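PDB 1PIW: NADP-dependent alcohol dehydrogenase 6, which reduces a broad range of aromatic and aliphatic aldehydes to the corresponding alcohols with NADPH, as a zinc-dependent medium-chain dehydrogenase. Local coordinates for residues E5-I10 with T24-K29; D33-I38 with Y138-E143. All coordinates share one frame; numbering follows the deposited sequence.

Contact 1: E5-I10 with T24-K29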
loop_
_atom_site.group_PDB
_atom_site.type_symbol
_atom_site.label_atom_id
_atom_site.label_comp_id
_atom_site.label_asym_id
_atom_site.label_seq_id
_atom_site.Cartn_x
_atom_site.Cartn_y
_atom_site.Cartn_z
ATOM N N GLU A 5 23.776 29.645 -28.813
ATOM C CA GLU A 5 24.950 28.976 -28.262
ATOM C C GLU A 5 25.151 28.970 -26.753
ATOM O O GLU A 5 25.851 28.099 -26.227
ATOM C CB GLU A 5 26.212 29.518 -28.946
ATOM C CG GLU A 5 26.318 29.154 -30.430
ATOM C CD GLU A 5 26.315 30.367 -31.341
ATOM O OE1 GLU A 5 25.383 31.193 -31.235
ATOM O OE2 GLU A 5 27.243 30.497 -32.166
ATOM N N LYS A 6 24.552 29.931 -26.053
ATOM C CA LYS A 6 24.697 30.005 -24.602
ATOM C C LYS A 6 23.384 30.330 -23.916
ATOM O O LYS A 6 22.589 31.119 -24.420
ATOM C CB LYS A 6 25.719 31.076 -24.213
ATOM C CG LYS A 6 27.005 30.555 -23.596
ATOM C CD LYS A 6 27.923 29.952 -24.643
ATOM C CE LYS A 6 29.342 29.733 -24.121
ATOM N NZ LYS A 6 29.462 28.616 -23.143
ATOM N N PHE A 7 23.160 29.711 -22.762
ATOM C CA PHE A 7 21.958 29.958 -21.964
ATOM C C PHE A 7 22.429 30.690 -20.717
ATOM O O PHE A 7 23.547 30.463 -20.250
ATOM C CB PHE A 7 21.291 28.643 -21.533
ATOM C CG PHE A 7 20.379 28.037 -22.563
ATOM C CD1 PHE A 7 19.805 26.795 -22.337
ATOM C CD2 PHE A 7 20.087 28.697 -23.745
ATOM C CE1 PHE A 7 18.958 26.218 -23.266
ATOM C CE2 PHE A 7 19.238 28.126 -24.682
ATOM C CZ PHE A 7 18.673 26.882 -24.440
ATOM N N GLU A 8 21.597 31.570 -20.178
ATOM C CA GLU A 8 21.985 32.280 -18.974
ATOM C C GLU A 8 21.014 31.937 -17.862
ATOM O O GLU A 8 19.861 31.612 -18.126
ATOM C CB GLU A 8 22.000 33.784 -19.212
ATOM C CG GLU A 8 22.635 34.541 -18.070
ATOM C CD GLU A 8 22.796 36.014 -18.356
ATOM O OE1 GLU A 8 21.792 36.676 -18.700
ATOM O OE2 GLU A 8 23.931 36.507 -18.227
ATOM N N GLY A 9 21.478 31.988 -16.618
ATOM C CA GLY A 9 20.597 31.670 -15.511
ATOM C C GLY A 9 21.161 31.904 -14.123
ATOM O O GLY A 9 22.362 32.073 -13.948
ATOM N N ILE A 10 20.279 31.920 -13.131
ATOM C CA ILE A 10 20.683 32.113 -11.751
ATOM C C ILE A 10 21.079 30.734 -11.239
ATOM O O ILE A 10 20.223 29.938 -10.861
ATOM C CB ILE A 10 19.517 32.648 -10.934
ATOM C CG1 ILE A 10 18.797 33.733 -11.732
ATOM C CG2 ILE A 10 20.019 33.199 -9.617
ATOM C CD1 ILE A 10 19.700 34.836 -12.200
ATOM N N THR A 24 24.697 33.280 -14.391
ATOM C CA THR A 24 25.712 32.571 -15.135
ATOM C C THR A 24 25.303 32.148 -16.527
ATOM O O THR A 24 24.147 31.825 -16.772
ATOM C CB THR A 24 26.082 31.320 -14.388
ATOM O OG1 THR A 24 26.527 31.681 -13.083
ATOM C CG2 THR A 24 27.160 30.551 -15.123
ATOM N N LYS A 25 26.269 32.146 -17.437
ATOM C CA LYS A 25 26.033 31.711 -18.802
ATOM C C LYS A 25 26.567 30.283 -18.837
ATOM O O LYS A 25 27.560 29.969 -18.175
ATOM C CB LYS A 25 26.791 32.602 -19.793
ATOM C CG LYS A 25 26.055 33.890 -20.196
ATOM C CD LYS A 25 26.988 34.858 -20.936
ATOM C CE LYS A 25 26.241 35.881 -21.811
ATOM N NZ LYS A 25 25.335 36.806 -21.072
ATOM N N TYR A 26 25.895 29.408 -19.576
ATOM C CA TYR A 26 26.326 28.014 -19.670
ATOM C C TYR A 26 25.866 27.361 -20.986
ATOM O O TYR A 26 24.858 27.756 -21.588
ATOM C CB TYR A 26 25.816 27.224 -18.446
ATOM C CG TYR A 26 24.315 27.200 -18.296
ATOM C CD1 TYR A 26 23.552 26.221 -18.933
ATOM C CD2 TYR A 26 23.649 28.204 -17.591
ATOM C CE1 TYR A 26 22.169 26.242 -18.880
ATOM C CE2 TYR A 26 22.253 28.240 -17.535
ATOM C CZ TYR A 26 21.522 27.255 -18.186
ATOM O OH TYR A 26 20.150 27.285 -18.178
ATOM N N ASP A 27 26.631 26.379 -21.444
ATOM C CA ASP A 27 26.304 25.681 -22.679
ATOM C C ASP A 27 24.975 24.936 -22.578
ATOM O O ASP A 27 24.722 24.229 -21.601
ATOM C CB ASP A 27 27.420 24.693 -23.013
ATOM C CG ASP A 27 28.632 25.365 -23.625
ATOM O OD1 ASP A 27 29.742 24.803 -23.506
ATOM O OD2 ASP A 27 28.471 26.443 -24.239
ATOM N N PRO A 28 24.100 25.090 -23.585
ATOM C CA PRO A 28 22.812 24.389 -23.537
ATOM C C PRO A 28 23.132 22.927 -23.768
ATOM O O PRO A 28 24.269 22.588 -24.102
ATOM C CB PRO A 28 22.043 24.971 -24.722
ATOM C CG PRO A 28 22.729 26.257 -25.005
ATOM C CD PRO A 28 24.180 25.949 -24.770
ATOM N N LYS A 29 22.160 22.047 -23.596
ATOM C CA LYS A 29 22.447 20.649 -23.859
ATOM C C LYS A 29 22.443 20.475 -25.379
ATOM O O LYS A 29 21.896 21.302 -26.113
ATOM C CB LYS A 29 21.382 19.745 -23.235
ATOM C CG LYS A 29 20.099 19.609 -24.040
ATOM C CD LYS A 29 19.188 18.572 -23.421
ATOM C CE LYS A 29 18.097 18.122 -24.367
ATOM N NZ LYS A 29 18.625 17.203 -25.401
#

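Contact 2: D33-I38 with Y138-E143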
loop_
_atom_site.group_PDB
_atom_site.type_symbol
_atom_site.label_atom_id
_atom_site.label_comp_id
_atom_site.label_asym_id
_atom_site.label_seq_id
_atom_site.Cartn_x
_atom_site.Cartn_y
_atom_site.Cartn_z
ATOM N N ASP A 33 16.667 15.740 -32.151
ATOM C CA ASP A 33 15.544 15.635 -33.080
ATOM C C ASP A 33 14.140 15.988 -32.596
ATOM O O ASP A 33 13.331 16.488 -33.379
ATOM C CB ASP A 33 15.565 14.238 -33.690
ATOM C CG ASP A 33 16.858 13.961 -34.446
ATOM O OD1 ASP A 33 17.250 12.775 -34.557
ATOM O OD2 ASP A 33 17.483 14.930 -34.939
ATOM N N HIS A 34 13.854 15.740 -31.318
ATOM C CA HIS A 34 12.539 16.039 -30.750
ATOM C C HIS A 34 12.588 17.161 -29.711
ATOM O O HIS A 34 11.546 17.669 -29.296
ATOM C CB HIS A 34 11.943 14.784 -30.105
ATOM C CG HIS A 34 11.763 13.643 -31.057
ATOM N ND1 HIS A 34 10.710 13.571 -31.943
ATOM C CD2 HIS A 34 12.519 12.540 -31.280
ATOM C CE1 HIS A 34 10.824 12.473 -32.671
ATOM N NE2 HIS A 34 11.914 11.830 -32.289
ATOM N N ASP A 35 13.784 17.552 -29.282
ATOM C CA ASP A 35 13.886 18.613 -28.293
ATOM C C ASP A 35 13.196 19.884 -28.779
ATOM O O ASP A 35 13.001 20.089 -29.973
ATOM C CB ASP A 35 15.348 18.931 -27.966
ATOM C CG ASP A 35 16.103 17.739 -27.413
ATOM O OD1 ASP A 35 15.485 16.890 -26.734
ATOM O OD2 ASP A 35 17.327 17.663 -27.640
ATOM N N ILE A 36 12.832 20.734 -27.827
ATOM C CA ILE A 36 12.171 22.004 -28.098
ATOM C C ILE A 36 12.804 23.070 -27.215
ATOM O O ILE A 36 13.166 22.801 -26.076
ATOM C CB ILE A 36 10.670 21.924 -27.765
ATOM C CG1 ILE A 36 9.965 21.083 -28.818
ATOM C CG2 ILE A 36 10.066 23.315 -27.668
ATOM C CD1 ILE A 36 8.490 20.968 -28.592
ATOM N N ASP A 37 12.956 24.276 -27.741
ATOM C CA ASP A 37 13.527 25.346 -26.950
ATOM C C ASP A 37 12.432 26.280 -26.483
ATOM O O ASP A 37 11.614 26.764 -27.270
ATOM C CB ASP A 37 14.595 26.098 -27.738
ATOM C CG ASP A 37 15.966 25.496 -27.545
ATOM O OD1 ASP A 37 16.029 24.320 -27.139
ATOM O OD2 ASP A 37 16.978 26.176 -27.792
ATOM N N ILE A 38 12.423 26.513 -25.179
ATOM C CA ILE A 38 11.437 27.370 -24.559
ATOM C C ILE A 38 12.084 28.578 -23.891
ATOM O O ILE A 38 13.058 28.453 -23.144
ATOM C CB ILE A 38 10.629 26.567 -23.513
ATOM C CG1 ILE A 38 9.888 25.432 -24.219
ATOM C CG2 ILE A 38 9.660 27.476 -22.777
ATOM C CD1 ILE A 38 9.636 24.244 -23.359
ATOM N N TYR A 138 16.183 30.238 -20.902
ATOM C CA TYR A 138 15.756 29.200 -21.837
ATOM C C TYR A 138 15.940 27.800 -21.269
ATOM O O TYR A 138 16.827 27.548 -20.454
ATOM C CB TYR A 138 16.549 29.264 -23.147
ATOM C CG TYR A 138 16.403 30.537 -23.926
ATOM C CD1 TYR A 138 17.364 31.530 -23.846
ATOM C CD2 TYR A 138 15.293 30.758 -24.734
ATOM C CE1 TYR A 138 17.230 32.720 -24.546
ATOM C CE2 TYR A 138 15.145 31.949 -25.444
ATOM C CZ TYR A 138 16.119 32.928 -25.341
ATOM O OH TYR A 138 15.977 34.127 -26.009
ATOM N N VAL A 139 15.096 26.883 -21.721
ATOM C CA VAL A 139 15.195 25.500 -21.301
ATOM C C VAL A 139 15.037 24.684 -22.574
ATOM O O VAL A 139 14.240 25.030 -23.440
ATOM C CB VAL A 139 14.103 25.128 -20.274
ATOM C CG1 VAL A 139 12.749 25.057 -20.945
ATOM C CG2 VAL A 139 14.443 23.813 -19.618
ATOM N N ARG A 140 15.830 23.627 -22.694
ATOM C CA ARG A 140 15.806 22.755 -23.860
ATOM C C ARG A 140 15.222 21.433 -23.419
ATOM O O ARG A 140 15.849 20.704 -22.649
ATOM C CB ARG A 140 17.225 22.561 -24.379
ATOM C CG ARG A 140 17.354 21.603 -25.539
ATOM C CD ARG A 140 18.580 21.952 -26.366
ATOM N NE ARG A 140 18.464 23.300 -26.897
ATOM C CZ ARG A 140 19.487 24.007 -27.350
ATOM N NH1 ARG A 140 20.705 23.488 -27.328
ATOM N NH2 ARG A 140 19.289 25.223 -27.832
ATOM N N VAL A 141 14.027 21.125 -23.920
ATOM C CA VAL A 141 13.321 19.913 -23.526
ATOM C C VAL A 141 12.659 19.134 -24.652
ATOM O O VAL A 141 12.022 19.715 -25.527
ATOM C CB VAL A 141 12.223 20.260 -22.510
ATOM C CG1 VAL A 141 11.628 19.001 -21.924
ATOM C CG2 VAL A 141 12.789 21.146 -21.436
ATOM N N HIS A 142 12.804 17.811 -24.606
ATOM C CA HIS A 142 12.195 16.908 -25.585
ATOM C C HIS A 142 10.688 17.216 -25.583
ATOM O O HIS A 142 10.065 17.276 -24.520
ATOM C CB HIS A 142 12.474 15.470 -25.142
ATOM C CG HIS A 142 11.858 14.418 -26.005
ATOM N ND1 HIS A 142 10.519 14.409 -26.328
ATOM C CD2 HIS A 142 12.379 13.286 -26.537
ATOM C CE1 HIS A 142 10.242 13.314 -27.019
ATOM N NE2 HIS A 142 11.353 12.615 -27.159
ATOM N N GLU A 143 10.111 17.419 -26.767
ATOM C CA GLU A 143 8.693 17.773 -26.899
ATOM C C GLU A 143 7.692 16.925 -26.139
ATOM O O GLU A 143 6.654 17.426 -25.723
ATOM C CB GLU A 143 8.281 17.773 -28.360
ATOM C CG GLU A 143 8.284 16.404 -28.974
ATOM C CD GLU A 143 7.775 16.412 -30.397
ATOM O OE1 GLU A 143 7.762 15.335 -31.026
ATOM O OE2 GLU A 143 7.388 17.497 -30.891
#

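Contact 1: E5-I10 with T24-K29
Phe7 and Tyr26 form a hydrogen-bonded antiparallel pair, Phe7 N reaching Tyr26 O at 2.8 Å and Tyr26 N returning to Phe7 O at 2.7 Å. Gly9 and Thr24 repeat this two-way pairing, and between the pairs Glu8 faces Lys25 without backbone bonds, its CA touching Thr24 O instead.

Apolar contact is concentrated on the face that carries Phe7 and Tyr26. Pro28 CG sits over the centre of the Phe7 ring, 3.7 Å from the centroid, a CH-pi contact widened by Pro28 CB above CE1. A chi1 of 60° sets Tyr26 CG between the backbone N and the carbonyl carbon and lays the ring beside Phe7, whose CB sits over its face, 3.9 Å from the centroid. Phe7 O also lies above this ring, near its rim, and Gly9 N comes up at its edge. Replacing Phe7 by an alanine is likely to deprive Pro28 of the ring it rests on and to open a gap bordered by Tyr138 and Arg140.

Two salt bridges complete the contact. The Lys6 chain, bent at chi2 and chi4, brings NZ to 2.6 Å from Asp27 OD2, above the carboxylate plane. On the face bearing Glu8 and Lys25, Lys25 NZ meets Glu8 OE2 at 3.2 Å, again from above the carboxylate.

The hairpin therefore has two chemically distinct faces: ion pairs on the Glu8 side, where the charges probably offset one another near the surface, and ring-proline packing on the Phe7 side, packed against residues of strand 138-142.

Contact 2: D33-I38 with Y138-E143
With CG anti to the backbone N (chi1 176°) and a bend at chi3 of -61°, the Arg140 side chain turns its NE edge to Asp37 on the facing strand. The grip is side-on and bidentate: NE donates to Asp37 OD1 at 2.7 Å and NH2 to Asp37 OD2 at 2.5 Å, both nearly straight. Each oxygen uses its syn lone pair, and the carboxylate and guanidinium planes are only 8° apart, so the two bonds fix the rotation of both groups. The remaining nitrogen, NH1, bonds Lys29 O, while Asp35 OD2 accepts from Tyr32 N and has a second, charged partner outside the contact.

At the strand end, His142, its CG also anti to the backbone N, presents a ring face to His34 CB, which rests 3.8 Å from the centroid. The imidazoles themselves are near parallel but slid apart and scarcely overlap. Glu143 N bonds His34 O at 2.9 Å from above the carbonyl plane, and Glu143 CB packs against Ile36 CD1. Beyond the contact, Glu143 OE2 is held by Ser81, Asn82 and Ser83, whereas His142 ND1 bonds His144 N.

Backbone bonds run both ways between Ile36 and Val141 and between Ile38 and Val139. On the face opposite the salt bridge, Ile38 CB lies alongside Val139 CG1 at 3.7 Å, with Val91 and Val93 of strand 90-93 packing beyond Ile38. Val139 lies about 8 Å from the catalytic-zinc ligand His68, side chain to side chain.

This antiparallel ladder, buried and aliphatic on one face and carrying an ion pair on the other, belongs to the GroES-like beta-structure of the catalytic domain in zinc-containing medium-chain alcohol dehydrogenases.

From the N terminus, contact 1 closes first: 13 residues separate its segments, and strands 7-12 and 22-26 form a local hairpin. The chain then enters strand 35-45, and contact 2 closes a much longer excursion of 99 residues by bringing strand 138-142 alongside. The two closures follow in series, neither nested nor crossed, with centres 14 Å apart. They nevertheless touch directly: Lys29 NZ forms a salt bridge with Asp35 OD2 at 2.6 Å, and Phe7 packs through CE2 against Tyr138 CB. The N-terminal hairpin is thus fastened to the GroES-like sheet through residues of both strands of contact 2.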